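Long-range contacts in zinc-binding protein TroA (Treponema pallidum, PDB 1K0F), which binds zinc tightly and specifically in the periplasm and hands it to the membrane permease of the TroABC ABC transporter for import into the cytoplasm: residues G33-L38 with V188-E193; I55-L60 with V79-E84; L60-K65 with D100-F105; H168-Y173 with F246-G251. One frame throughout, in Å; residues are numbered along the deposited sequence.

Contact 1 of 4, residues G33-L38 with V188-E193; sequences GVDPHL and VSTASE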
loop_
_atom_site.group_PDB
_atom_site.type_symbol
_atom_site.label_atom_id
_atom_site.label_comp_id
_atom_site.label_asym_id
_atom_site.label_seq_id
_atom_site.Cartn_x
_atom_site.Cartn_y
_atom_site.Cartn_z
ATOM N N GLY A 33 -3.729 -9.476 4.373
ATOM C CA GLY A 33 -4.907 -9.152 5.153
ATOM C C GLY A 33 -4.641 -8.339 6.408
ATOM O O GLY A 33 -5.496 -8.277 7.291
ATOM N N VAL A 34 -3.468 -7.710 6.488
ATOM C CA VAL A 34 -3.097 -6.897 7.651
ATOM C C VAL A 34 -3.148 -5.364 7.452
ATOM O O VAL A 34 -2.422 -4.793 6.632
ATOM C CB VAL A 34 -1.685 -7.276 8.153
ATOM C CG1 VAL A 34 -1.161 -6.222 9.123
ATOM C CG2 VAL A 34 -1.732 -8.632 8.824
ATOM N N ASP A 35 -4.000 -4.705 8.239
ATOM C CA ASP A 35 -4.145 -3.263 8.173
ATOM C C ASP A 35 -3.137 -2.604 9.083
ATOM O O ASP A 35 -3.261 -2.657 10.304
ATOM C CB ASP A 35 -5.545 -2.836 8.604
ATOM C CG ASP A 35 -5.756 -1.338 8.484
ATOM O OD1 ASP A 35 -4.759 -0.590 8.491
ATOM O OD2 ASP A 35 -6.923 -0.914 8.380
ATOM N N PRO A 36 -2.133 -1.947 8.498
ATOM C CA PRO A 36 -1.082 -1.262 9.253
ATOM C C PRO A 36 -1.606 -0.163 10.174
ATOM O O PRO A 36 -1.049 0.064 11.255
ATOM C CB PRO A 36 -0.155 -0.714 8.170
ATOM C CG PRO A 36 -0.512 -1.456 6.932
ATOM C CD PRO A 36 -1.945 -1.810 7.048
ATOM N N HIS A 37 -2.669 0.513 9.738
ATOM C CA HIS A 37 -3.282 1.593 10.512
ATOM C C HIS A 37 -3.562 1.127 11.934
ATOM O O HIS A 37 -2.984 1.621 12.900
ATOM C CB HIS A 37 -4.609 2.028 9.882
ATOM C CG HIS A 37 -4.514 2.381 8.428
ATOM N ND1 HIS A 37 -3.658 3.351 7.952
ATOM C CD2 HIS A 37 -5.181 1.908 7.347
ATOM C CE1 HIS A 37 -3.800 3.461 6.643
ATOM N NE2 HIS A 37 -4.718 2.595 6.250
ATOM N N LEU A 38 -4.453 0.157 12.045
ATOM C CA LEU A 38 -4.851 -0.367 13.335
ATOM C C LEU A 38 -4.034 -1.572 13.769
ATOM O O LEU A 38 -4.548 -2.471 14.435
ATOM C CB LEU A 38 -6.332 -0.719 13.274
ATOM C CG LEU A 38 -7.110 0.266 12.394
ATOM C CD1 LEU A 38 -8.095 -0.487 11.518
ATOM C CD2 LEU A 38 -7.823 1.283 13.274
ATOM N N VAL A 188 -8.874 7.917 4.610
ATOM C CA VAL A 188 -7.470 7.555 4.497
ATOM C C VAL A 188 -7.081 6.690 5.699
ATOM O O VAL A 188 -6.020 6.068 5.714
ATOM C CB VAL A 188 -6.572 8.824 4.448
ATOM C CG1 VAL A 188 -6.522 9.498 5.819
ATOM C CG2 VAL A 188 -5.176 8.451 3.979
ATOM N N SER A 189 -7.954 6.661 6.704
ATOM C CA SER A 189 -7.723 5.874 7.911
ATOM C C SER A 189 -8.941 5.019 8.250
ATOM O O SER A 189 -10.086 5.466 8.128
ATOM C CB SER A 189 -7.396 6.791 9.096
ATOM O OG SER A 189 -7.177 6.045 10.283
ATOM N N THR A 190 -8.675 3.783 8.673
ATOM C CA THR A 190 -9.720 2.832 9.048
ATOM C C THR A 190 -10.036 2.962 10.528
ATOM O O THR A 190 -10.787 2.160 11.088
ATOM C CB THR A 190 -9.281 1.392 8.783
ATOM O OG1 THR A 190 -7.856 1.300 8.911
ATOM C CG2 THR A 190 -9.695 0.971 7.388
ATOM N N ALA A 191 -9.441 3.977 11.151
ATOM C CA ALA A 191 -9.649 4.264 12.564
ATOM C C ALA A 191 -10.908 5.121 12.659
ATOM O O ALA A 191 -11.086 5.898 13.600
ATOM C CB ALA A 191 -8.446 5.023 13.131
ATOM N N SER A 192 -11.765 4.975 11.654
ATOM C CA SER A 192 -13.018 5.707 11.568
ATOM C C SER A 192 -13.849 5.069 10.459
ATOM O O SER A 192 -13.475 5.106 9.282
ATOM C CB SER A 192 -12.747 7.178 11.238
ATOM O OG SER A 192 -11.604 7.664 11.924
ATOM N N GLU A 193 -14.971 4.472 10.840
ATOM C CA GLU A 193 -15.859 3.826 9.882
ATOM C C GLU A 193 -16.547 4.868 9.007
ATOM O O GLU A 193 -16.269 6.064 9.120
ATOM C CB GLU A 193 -16.905 3.001 10.623
ATOM C CG GLU A 193 -16.308 2.081 11.670
ATOM C CD GLU A 193 -15.628 0.876 11.055
ATOM O OE1 GLU A 193 -14.666 0.362 11.657
ATOM O OE2 GLU A 193 -16.055 0.430 9.969
#
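Thr-190 meets Asp-35, His-37 and Leu-38 at once, and this is the tightly packed part of the contact. Its hydroxyl gives a hydrogen bond to the carboxylate of Asp-35; the 2.5 Å between OG1 and OD2 is very short, so its length is doubtful. The two side chains come from opposite directions, because Asp-35 holds CG opposite its backbone N (chi1 -177°) and thereby extends across the gap. Thr-190 runs at about a right angle to His-37, bringing OG1 within 3.2 Å of CD2 in an oblique approach to the ring. Farther along the same imidazole, CE1 lies 3.5 Å from the carbonyl O of Val-188. Leu-38 adds CD1, 3.2 Å from Thr-190 OG1.

The other side is looser. There Leu-38 CD2 and Ala-191 CB meet at 3.8 Å, and both residues are exposed. An ST turn shapes the backbone of segment 188-193: Ser-189 OG accepts from Ala-191 N at 3.2 Å, with an angle of 157° at the hydrogen.

His-37 is a zinc ligand, and its ring also meets those of His-102 and His-168. Segment 33-38 follows strand 25-28 and leads to helix 43-51, while 188-193 follows strand 181-184 and leads to helix 196-208, so the contact joins two strand-to-helix loops near the metal site.

Contact 2 of 4, residues I55-L60 with V79-E84; sequences ILYNGL and VVAVSE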
loop_
_atom_site.group_PDB
_atom_site.type_symbol
_atom_site.label_atom_id
_atom_site.label_comp_id
_atom_site.label_asym_id
_atom_site.label_seq_id
_atom_site.Cartn_x
_atom_site.Cartn_y
_atom_site.Cartn_z
ATOM N N ILE A 55 15.220 -1.473 11.380
ATOM C CA ILE A 55 13.766 -1.439 11.409
ATOM C C ILE A 55 13.293 -0.535 10.278
ATOM O O ILE A 55 13.762 0.599 10.134
ATOM C CB ILE A 55 13.215 -0.902 12.739
ATOM C CG1 ILE A 55 13.379 -1.956 13.837
ATOM C CG2 ILE A 55 11.735 -0.569 12.584
ATOM C CD1 ILE A 55 13.030 -1.442 15.218
ATOM N N LEU A 56 12.365 -1.055 9.477
ATOM C CA LEU A 56 11.834 -0.329 8.331
ATOM C C LEU A 56 10.324 -0.163 8.384
ATOM O O LEU A 56 9.580 -1.115 8.620
ATOM C CB LEU A 56 12.222 -1.042 7.031
ATOM C CG LEU A 56 13.689 -0.944 6.601
ATOM C CD1 LEU A 56 13.884 -1.672 5.279
ATOM C CD2 LEU A 56 14.097 0.513 6.481
ATOM N N TYR A 57 9.885 1.066 8.155
ATOM C CA TYR A 57 8.475 1.377 8.146
ATOM C C TYR A 57 8.208 2.548 7.205
ATOM O O TYR A 57 9.115 3.306 6.847
ATOM C CB TYR A 57 7.983 1.678 9.566
ATOM C CG TYR A 57 8.517 2.946 10.207
ATOM C CD1 TYR A 57 9.858 3.058 10.583
ATOM C CD2 TYR A 57 7.653 4.006 10.512
ATOM C CE1 TYR A 57 10.318 4.180 11.243
ATOM C CE2 TYR A 57 8.110 5.137 11.176
ATOM C CZ TYR A 57 9.440 5.218 11.539
ATOM O OH TYR A 57 9.886 6.355 12.177
ATOM N N ASN A 58 6.956 2.674 6.793
ATOM C CA ASN A 58 6.523 3.716 5.881
ATOM C C ASN A 58 6.917 5.136 6.275
ATOM O O ASN A 58 7.807 5.761 5.683
ATOM C CB ASN A 58 5.004 3.657 5.753
ATOM C CG ASN A 58 4.520 4.005 4.373
ATOM O OD1 ASN A 58 5.140 3.618 3.374
ATOM N ND2 ASN A 58 3.408 4.727 4.298
ATOM N N GLY A 59 6.225 5.616 7.302
ATOM C CA GLY A 59 6.393 6.971 7.766
ATOM C C GLY A 59 5.075 7.552 7.292
ATOM O O GLY A 59 4.072 6.832 7.253
ATOM N N LEU A 60 5.058 8.818 6.901
ATOM C CA LEU A 60 3.829 9.430 6.430
ATOM C C LEU A 60 2.640 9.020 7.298
ATOM O O LEU A 60 1.515 8.882 6.826
ATOM C CB LEU A 60 3.581 9.040 4.975
ATOM C CG LEU A 60 4.709 9.399 4.002
ATOM C CD1 LEU A 60 4.175 9.341 2.586
ATOM C CD2 LEU A 60 5.249 10.798 4.307
ATOM N N VAL A 79 16.425 2.836 12.577
ATOM C CA VAL A 79 14.976 2.953 12.419
ATOM C C VAL A 79 14.718 3.962 11.323
ATOM O O VAL A 79 15.069 5.132 11.444
ATOM C CB VAL A 79 14.297 3.432 13.704
ATOM C CG1 VAL A 79 12.836 3.744 13.426
ATOM C CG2 VAL A 79 14.416 2.364 14.776
ATOM N N VAL A 80 14.089 3.503 10.251
ATOM C CA VAL A 80 13.828 4.364 9.115
ATOM C C VAL A 80 12.417 4.281 8.534
ATOM O O VAL A 80 11.919 3.202 8.230
ATOM C CB VAL A 80 14.854 4.065 7.991
ATOM C CG1 VAL A 80 14.374 4.637 6.662
ATOM C CG2 VAL A 80 16.213 4.643 8.369
ATOM N N ALA A 81 11.784 5.443 8.409
ATOM C CA ALA A 81 10.462 5.552 7.815
ATOM C C ALA A 81 10.826 5.876 6.377
ATOM O O ALA A 81 10.981 7.038 6.009
ATOM C CB ALA A 81 9.683 6.693 8.443
ATOM N N VAL A 82 10.997 4.827 5.587
ATOM C CA VAL A 82 11.396 4.934 4.188
ATOM C C VAL A 82 10.720 5.990 3.339
ATOM O O VAL A 82 11.392 6.754 2.643
ATOM C CB VAL A 82 11.228 3.588 3.467
ATOM C CG1 VAL A 82 12.074 2.527 4.156
ATOM C CG2 VAL A 82 9.764 3.183 3.460
ATOM N N SER A 83 9.397 6.045 3.391
ATOM C CA SER A 83 8.664 6.996 2.569
ATOM C C SER A 83 8.734 8.476 2.960
ATOM O O SER A 83 8.502 9.351 2.129
ATOM C CB SER A 83 7.221 6.532 2.467
ATOM O OG SER A 83 7.199 5.120 2.347
ATOM N N GLU A 84 9.067 8.771 4.207
ATOM C CA GLU A 84 9.161 10.160 4.603
ATOM C C GLU A 84 10.370 10.783 3.924
ATOM O O GLU A 84 10.805 11.869 4.298
ATOM C CB GLU A 84 9.295 10.284 6.115
ATOM C CG GLU A 84 8.252 9.502 6.869
ATOM C CD GLU A 84 7.350 10.390 7.689
ATOM O OE1 GLU A 84 6.590 11.188 7.098
ATOM O OE2 GLU A 84 7.397 10.287 8.931
#
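Ile-55, Leu-56 and Tyr-57 pair in parallel with Val-79, Val-80 and Ala-81, the short strand axes passing 4.9 Å apart at 13°. Two sound backbone bonds set this register: Val-80 N gives to Ile-55 O at 2.9 Å, and Val-80 O accepts from Tyr-57 N, each with an angle of 163° at the hydrogen.

On the face that carries Tyr-57, the methyl of Ala-81 lies over its ring in a CH-pi contact, CB standing 3.6 Å from the ring centroid and displaced toward the rim. Val-79 CG1 reaches the same ring obliquely, 3.4 Å from CE1 of Tyr-57. The ring gets there because chi1 (68°) sets CG between the backbone N and the carbonyl carbon, folding it toward the neighbouring strand. On the other face, Leu-56 CD2 packs at 3.7 Å against Val-82 CG1.

Beyond the strands, Asn-58 O accepts from Ser-83 N at 2.8 Å, and Ser-83 OG donates to Asn-58 OD1 at 2.7 Å from well above the amide plane. Both side chains are positioned by further bonds: Asn-58 ND2 to Pro-101 O and Ser-83 OG to Ser-113 OG.

Chemically, mainly apolar and aromatic contacts hold the parallel strand pair of the beta-alpha-beta unit 54-57, 67-73, 78-81. Past the strand ends, Ser-83 OG serves the buried OD1, while ND2 spends an N-H on Pro-101 O and so ties the strand end to the loop of His-102.

Contact 3 of 4, residues L60-K65 with D100-F105; sequences LHLETK and DPHVWF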
loop_
_atom_site.group_PDB
_atom_site.type_symbol
_atom_site.label_atom_id
_atom_site.label_comp_id
_atom_site.label_asym_id
_atom_site.label_seq_id
_atom_site.Cartn_x
_atom_site.Cartn_y
_atom_site.Cartn_z
ATOM N N LEU A 60 5.058 8.818 6.901
ATOM C CA LEU A 60 3.829 9.430 6.430
ATOM C C LEU A 60 2.640 9.020 7.298
ATOM O O LEU A 60 1.515 8.882 6.826
ATOM C CB LEU A 60 3.581 9.040 4.975
ATOM C CG LEU A 60 4.709 9.399 4.002
ATOM C CD1 LEU A 60 4.175 9.341 2.586
ATOM C CD2 LEU A 60 5.249 10.798 4.307
ATOM N N HIS A 61 2.908 8.818 8.581
ATOM C CA HIS A 61 1.873 8.441 9.529
ATOM C C HIS A 61 1.006 7.284 9.057
ATOM O O HIS A 61 -0.202 7.264 9.294
ATOM C CB HIS A 61 0.984 9.646 9.826
ATOM C CG HIS A 61 -0.004 9.409 10.927
ATOM N ND1 HIS A 61 0.375 9.025 12.195
ATOM C CD2 HIS A 61 -1.353 9.500 10.948
ATOM C CE1 HIS A 61 -0.700 8.892 12.953
ATOM N NE2 HIS A 61 -1.761 9.172 12.217
ATOM N N LEU A 62 1.605 6.311 8.391
ATOM C CA LEU A 62 0.823 5.176 7.923
ATOM C C LEU A 62 0.490 4.272 9.096
ATOM O O LEU A 62 -0.673 4.069 9.438
ATOM C CB LEU A 62 1.594 4.382 6.869
ATOM C CG LEU A 62 0.850 3.124 6.452
ATOM C CD1 LEU A 62 -0.242 3.500 5.485
ATOM C CD2 LEU A 62 1.802 2.129 5.838
ATOM N N GLU A 63 1.540 3.736 9.706
ATOM C CA GLU A 63 1.435 2.833 10.843
ATOM C C GLU A 63 1.079 3.569 12.132
ATOM O O GLU A 63 1.659 3.321 13.186
ATOM C CB GLU A 63 2.765 2.093 11.003
ATOM C CG GLU A 63 3.136 1.250 9.784
ATOM C CD GLU A 63 4.143 1.923 8.858
ATOM O OE1 GLU A 63 4.238 3.171 8.850
ATOM O OE2 GLU A 63 4.843 1.192 8.128
ATOM N N THR A 64 0.108 4.467 12.023
ATOM C CA THR A 64 -0.380 5.280 13.136
ATOM C C THR A 64 -0.112 4.771 14.551
ATOM O O THR A 64 0.402 5.507 15.395
ATOM C CB THR A 64 -1.898 5.503 13.003
ATOM O OG1 THR A 64 -2.571 4.236 13.056
ATOM C CG2 THR A 64 -2.221 6.191 11.682
ATOM N N LYS A 65 -0.459 3.514 14.810
ATOM C CA LYS A 65 -0.299 2.927 16.139
ATOM C C LYS A 65 1.056 2.299 16.481
ATOM O O LYS A 65 1.111 1.303 17.201
ATOM C CB LYS A 65 -1.404 1.892 16.360
ATOM C CG LYS A 65 -2.735 2.489 16.791
ATOM C CD LYS A 65 -3.867 2.050 15.881
ATOM C CE LYS A 65 -5.171 2.691 16.302
ATOM N NZ LYS A 65 -4.938 4.048 16.869
ATOM N N ASP A 100 -1.311 11.818 2.898
ATOM C CA ASP A 100 -1.631 10.510 2.331
ATOM C C ASP A 100 -0.380 9.637 2.343
ATOM O O ASP A 100 0.579 9.894 1.626
ATOM C CB ASP A 100 -2.146 10.687 0.900
ATOM C CG ASP A 100 -2.830 9.438 0.355
ATOM O OD1 ASP A 100 -3.067 8.493 1.131
ATOM O OD2 ASP A 100 -3.130 9.403 -0.861
ATOM N N PRO A 101 -0.384 8.593 3.180
ATOM C CA PRO A 101 0.752 7.671 3.307
ATOM C C PRO A 101 0.820 6.525 2.303
ATOM O O PRO A 101 1.786 5.764 2.305
ATOM C CB PRO A 101 0.626 7.157 4.733
ATOM C CG PRO A 101 -0.838 7.292 5.067
ATOM C CD PRO A 101 -1.482 8.229 4.087
ATOM N N HIS A 102 -0.187 6.410 1.446
ATOM C CA HIS A 102 -0.239 5.329 0.468
ATOM C C HIS A 102 0.526 5.618 -0.804
ATOM O O HIS A 102 0.013 5.436 -1.903
ATOM C CB HIS A 102 -1.688 5.015 0.156
ATOM C CG HIS A 102 -2.517 4.781 1.377
ATOM N ND1 HIS A 102 -3.104 5.808 2.086
ATOM C CD2 HIS A 102 -2.829 3.641 2.038
ATOM C CE1 HIS A 102 -3.744 5.310 3.129
ATOM N NE2 HIS A 102 -3.594 3.996 3.122
ATOM N N VAL A 103 1.771 6.037 -0.636
ATOM C CA VAL A 103 2.644 6.382 -1.748
ATOM C C VAL A 103 3.123 5.193 -2.581
ATOM O O VAL A 103 3.606 5.357 -3.698
ATOM C CB VAL A 103 3.870 7.153 -1.233
ATOM C CG1 VAL A 103 3.426 8.466 -0.599
ATOM C CG2 VAL A 103 4.613 6.306 -0.223
ATOM N N TRP A 104 2.993 3.993 -2.039
ATOM C CA TRP A 104 3.423 2.813 -2.768
ATOM C C TRP A 104 2.467 2.541 -3.914
ATOM O O TRP A 104 2.537 1.487 -4.549
ATOM C CB TRP A 104 3.437 1.604 -1.847
ATOM C CG TRP A 104 2.136 1.405 -1.192
ATOM C CD1 TRP A 104 1.018 0.842 -1.738
ATOM C CD2 TRP A 104 1.784 1.804 0.130
ATOM N NE1 TRP A 104 -0.012 0.866 -0.831
ATOM C CE2 TRP A 104 0.431 1.450 0.326
ATOM C CE3 TRP A 104 2.483 2.422 1.172
ATOM C CZ2 TRP A 104 -0.238 1.697 1.522
ATOM C CZ3 TRP A 104 1.818 2.671 2.360
ATOM C CH2 TRP A 104 0.471 2.307 2.525
ATOM N N PHE A 105 1.549 3.470 -4.156
ATOM C CA PHE A 105 0.607 3.295 -5.247
ATOM C C PHE A 105 0.983 4.183 -6.421
ATOM O O PHE A 105 0.312 4.187 -7.449
ATOM C CB PHE A 105 -0.823 3.548 -4.783
ATOM C CG PHE A 105 -1.488 2.318 -4.224
ATOM C CD1 PHE A 105 -1.242 1.070 -4.784
ATOM C CD2 PHE A 105 -2.324 2.402 -3.117
ATOM C CE1 PHE A 105 -1.821 -0.081 -4.248
ATOM C CE2 PHE A 105 -2.906 1.265 -2.572
ATOM C CZ PHE A 105 -2.652 0.016 -3.135
#
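Leu-62 reaches Pro-101 and Trp-104 because its CG stands opposite the backbone N (chi1 175°), which carries both methyls across to the other loop. Trp-104 comes from the opposite direction, with chi1 of 55° placing its CG between the backbone N and the carbonyl carbon. The two meet where Leu-62 CD1 approaches Trp-104 CH2 at 3.3 Å, at the edge of the indole and near its plane, while Leu-62 CD2 lies 3.5 Å from Trp-104 CZ3. Leu-62 CD1 also lies over one face of the His-102 imidazole, 4.1 Å from NE2, so a single methyl serves both rings. Nearer the backbone, Leu-62 CB packs on Pro-101 CB at 3.6 Å.

Leu-60 supplies the rest of the apolar surface: its CB lies 3.5 Å from Pro-101 CB, and its CD1 meets Val-103 CG1 tip to tip at 3.4 Å.

The polar geometry lies within segment 100-105. His-102 ND1 donates to Asp-100 OD1 at 2.9 Å with 170° at the hydrogen, the oxygen in the ring plane; this fixes the rotation of the imidazole and is consistent with NE2 being left for zinc. Trp-104 is held at its other end by NE1 bonding to Ser-247 O.

With His-37, His-168 and Asp-248, His-102 forms the zinc site, empty here, of this member of solute-binding protein family 9; a second-shell carboxylate orients the histidine beside an apolar wall.

Contact 4 of 4, residues H168-Y173 with F246-G251; sequences HDAFGY and FSDAMG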
loop_
_atom_site.group_PDB
_atom_site.type_symbol
_atom_site.label_atom_id
_atom_site.label_comp_id
_atom_site.label_asym_id
_atom_site.label_seq_id
_atom_site.Cartn_x
_atom_site.Cartn_y
_atom_site.Cartn_z
ATOM N N HIS A 168 -11.426 1.696 1.335
ATOM C CA HIS A 168 -10.991 2.925 2.008
ATOM C C HIS A 168 -10.111 3.827 1.125
ATOM O O HIS A 168 -9.565 3.371 0.125
ATOM C CB HIS A 168 -10.309 2.595 3.363
ATOM C CG HIS A 168 -8.856 2.234 3.273
ATOM N ND1 HIS A 168 -8.396 1.164 2.537
ATOM C CD2 HIS A 168 -7.770 2.754 3.894
ATOM C CE1 HIS A 168 -7.090 1.040 2.707
ATOM N NE2 HIS A 168 -6.688 1.990 3.527
ATOM N N ASP A 169 -10.000 5.105 1.493
ATOM C CA ASP A 169 -9.227 6.116 0.750
ATOM C C ASP A 169 -7.740 5.812 0.693
ATOM O O ASP A 169 -6.924 6.543 1.262
ATOM C CB ASP A 169 -9.427 7.498 1.394
ATOM C CG ASP A 169 -9.810 8.575 0.384
ATOM O OD1 ASP A 169 -9.923 8.250 -0.824
ATOM O OD2 ASP A 169 -9.994 9.744 0.809
ATOM N N ALA A 170 -7.389 4.757 -0.029
ATOM C CA ALA A 170 -6.005 4.340 -0.133
ATOM C C ALA A 170 -5.474 4.330 -1.556
ATOM O O ALA A 170 -4.590 3.547 -1.873
ATOM C CB ALA A 170 -5.845 2.958 0.483
ATOM N N PHE A 171 -5.990 5.190 -2.417
ATOM C CA PHE A 171 -5.497 5.196 -3.783
ATOM C C PHE A 171 -5.372 6.595 -4.337
ATOM O O PHE A 171 -5.351 6.788 -5.545
ATOM C CB PHE A 171 -6.404 4.356 -4.681
ATOM C CG PHE A 171 -6.433 2.896 -4.315
ATOM C CD1 PHE A 171 -7.388 2.410 -3.430
ATOM C CD2 PHE A 171 -5.520 2.008 -4.865
ATOM C CE1 PHE A 171 -7.434 1.058 -3.095
ATOM C CE2 PHE A 171 -5.559 0.649 -4.536
ATOM C CZ PHE A 171 -6.518 0.175 -3.650
ATOM N N GLY A 172 -5.291 7.573 -3.446
ATOM C CA GLY A 172 -5.154 8.954 -3.875
ATOM C C GLY A 172 -4.035 9.141 -4.893
ATOM O O GLY A 172 -4.258 9.717 -5.965
ATOM N N TYR A 173 -2.831 8.668 -4.561
ATOM C CA TYR A 173 -1.695 8.783 -5.475
ATOM C C TYR A 173 -1.962 7.925 -6.701
ATOM O O TYR A 173 -1.549 8.259 -7.807
ATOM C CB TYR A 173 -0.407 8.315 -4.810
ATOM C CG TYR A 173 0.015 9.137 -3.621
ATOM C CD1 TYR A 173 1.196 9.873 -3.639
ATOM C CD2 TYR A 173 -0.721 9.113 -2.443
ATOM C CE1 TYR A 173 1.636 10.552 -2.506
ATOM C CE2 TYR A 173 -0.286 9.784 -1.314
ATOM C CZ TYR A 173 0.885 10.498 -1.345
ATOM O OH TYR A 173 1.308 11.131 -0.200
ATOM N N PHE A 246 -5.599 -4.942 -3.089
ATOM C CA PHE A 246 -4.586 -4.884 -2.051
ATOM C C PHE A 246 -4.433 -3.424 -1.718
ATOM O O PHE A 246 -4.008 -2.644 -2.562
ATOM C CB PHE A 246 -3.260 -5.430 -2.564
ATOM C CG PHE A 246 -3.264 -6.906 -2.769
ATOM C CD1 PHE A 246 -3.370 -7.761 -1.682
ATOM C CD2 PHE A 246 -3.237 -7.435 -4.043
ATOM C CE1 PHE A 246 -3.459 -9.121 -1.863
ATOM C CE2 PHE A 246 -3.326 -8.790 -4.237
ATOM C CZ PHE A 246 -3.440 -9.641 -3.149
ATOM N N SER A 247 -4.798 -3.044 -0.503
ATOM C CA SER A 247 -4.676 -1.653 -0.117
ATOM C C SER A 247 -3.359 -1.434 0.602
ATOM O O SER A 247 -2.382 -0.977 0.002
ATOM C CB SER A 247 -5.835 -1.242 0.784
ATOM O OG SER A 247 -6.426 -2.362 1.410
ATOM N N ASP A 248 -3.320 -1.762 1.887
ATOM C CA ASP A 248 -2.101 -1.581 2.656
ATOM C C ASP A 248 -1.309 -2.873 2.768
ATOM O O ASP A 248 -0.131 -2.849 3.117
ATOM C CB ASP A 248 -2.420 -1.075 4.069
ATOM C CG ASP A 248 -3.554 -0.058 4.094
ATOM O OD1 ASP A 248 -3.583 0.834 3.220
ATOM O OD2 ASP A 248 -4.414 -0.152 5.002
ATOM N N ALA A 249 -1.964 -3.994 2.465
ATOM C CA ALA A 249 -1.330 -5.308 2.563
ATOM C C ALA A 249 -1.171 -6.041 1.239
ATOM O O ALA A 249 -1.978 -5.878 0.320
ATOM C CB ALA A 249 -2.113 -6.192 3.541
ATOM N N MET A 250 -0.130 -6.868 1.169
ATOM C CA MET A 250 0.173 -7.641 -0.027
ATOM C C MET A 250 -0.437 -9.027 0.035
ATOM O O MET A 250 -1.146 -9.372 0.984
ATOM C CB MET A 250 1.681 -7.796 -0.190
ATOM C CG MET A 250 2.397 -6.565 -0.669
ATOM S SD MET A 250 3.983 -7.014 -1.362
ATOM C CE MET A 250 4.526 -8.278 -0.213
ATOM N N GLY A 251 -0.141 -9.821 -0.985
ATOM C CA GLY A 251 -0.644 -11.179 -1.018
ATOM C C GLY A 251 0.249 -12.062 -0.167
ATOM O O GLY A 251 1.148 -11.554 0.514
#
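The imidazole of His-168 meets Ser-247 and Asp-248 with its edge: Ser-247 CB lies near the ring plane 3.2 Å from CE1, and Asp-248 OD1 lies near it beside NE2. One face is occupied from within its own segment, by the methyl of Ala-170, 3.1 Å above the plane and displaced toward the rim. The carboxylate of Asp-248 approaches from the opposite direction with its plane 89° from that of the ring, so the two flat groups stand crosswise. His-168 NE2 to Asp-248 OD1 is a weak hydrogen bond of 3.3 Å, bent to 130° at the hydrogen.

Phe-171 adds a second, looser touch, its CZ 3.9 Å from the carbonyl O of Phe-246 in an oblique approach. Ala-170 CB comes within 4.2 Å of Ser-247 CB.

The orientation of His-168 is set from outside the pair, since ND1 donates to Glu-217 OE2. That carboxylate also binds Ser-247 OG, which pairs with Ser-219 OG as well, so one acidic group positions residues of both segments.

His-168 and Asp-248 are zinc ligands together with His-37 and His-102, and the protein is zinc-free here. The weak, bent bond is consistent with groups turned toward a vacant metal position, where their direct interaction would give way to coordination; Glu-217 may make NE2 a better electron-pair donor to zinc once it is deprotonated.

Overall arrangement
From the N terminus, segment 33-38 opens a long loop that contact 1 closes only at 188-193, about 150 residues later. Contacts 2 and 3 nest inside it. They cross, because 60-65 begins before 79-84 is reached, and they share Leu-60, with centres about 9 Å apart. Contact 4 begins at 168-173, inside the loop of contact 1, and closes at 246-251, so these two cross; it follows contacts 2 and 3 in series. Contact 2 ties two sheet strands, whereas contacts 1, 3 and 4 bring together the loops bearing the four zinc ligands. Contacts 3 and 4 touch through the loops before helices 107-124 and 172-178, joining both halves of the chain.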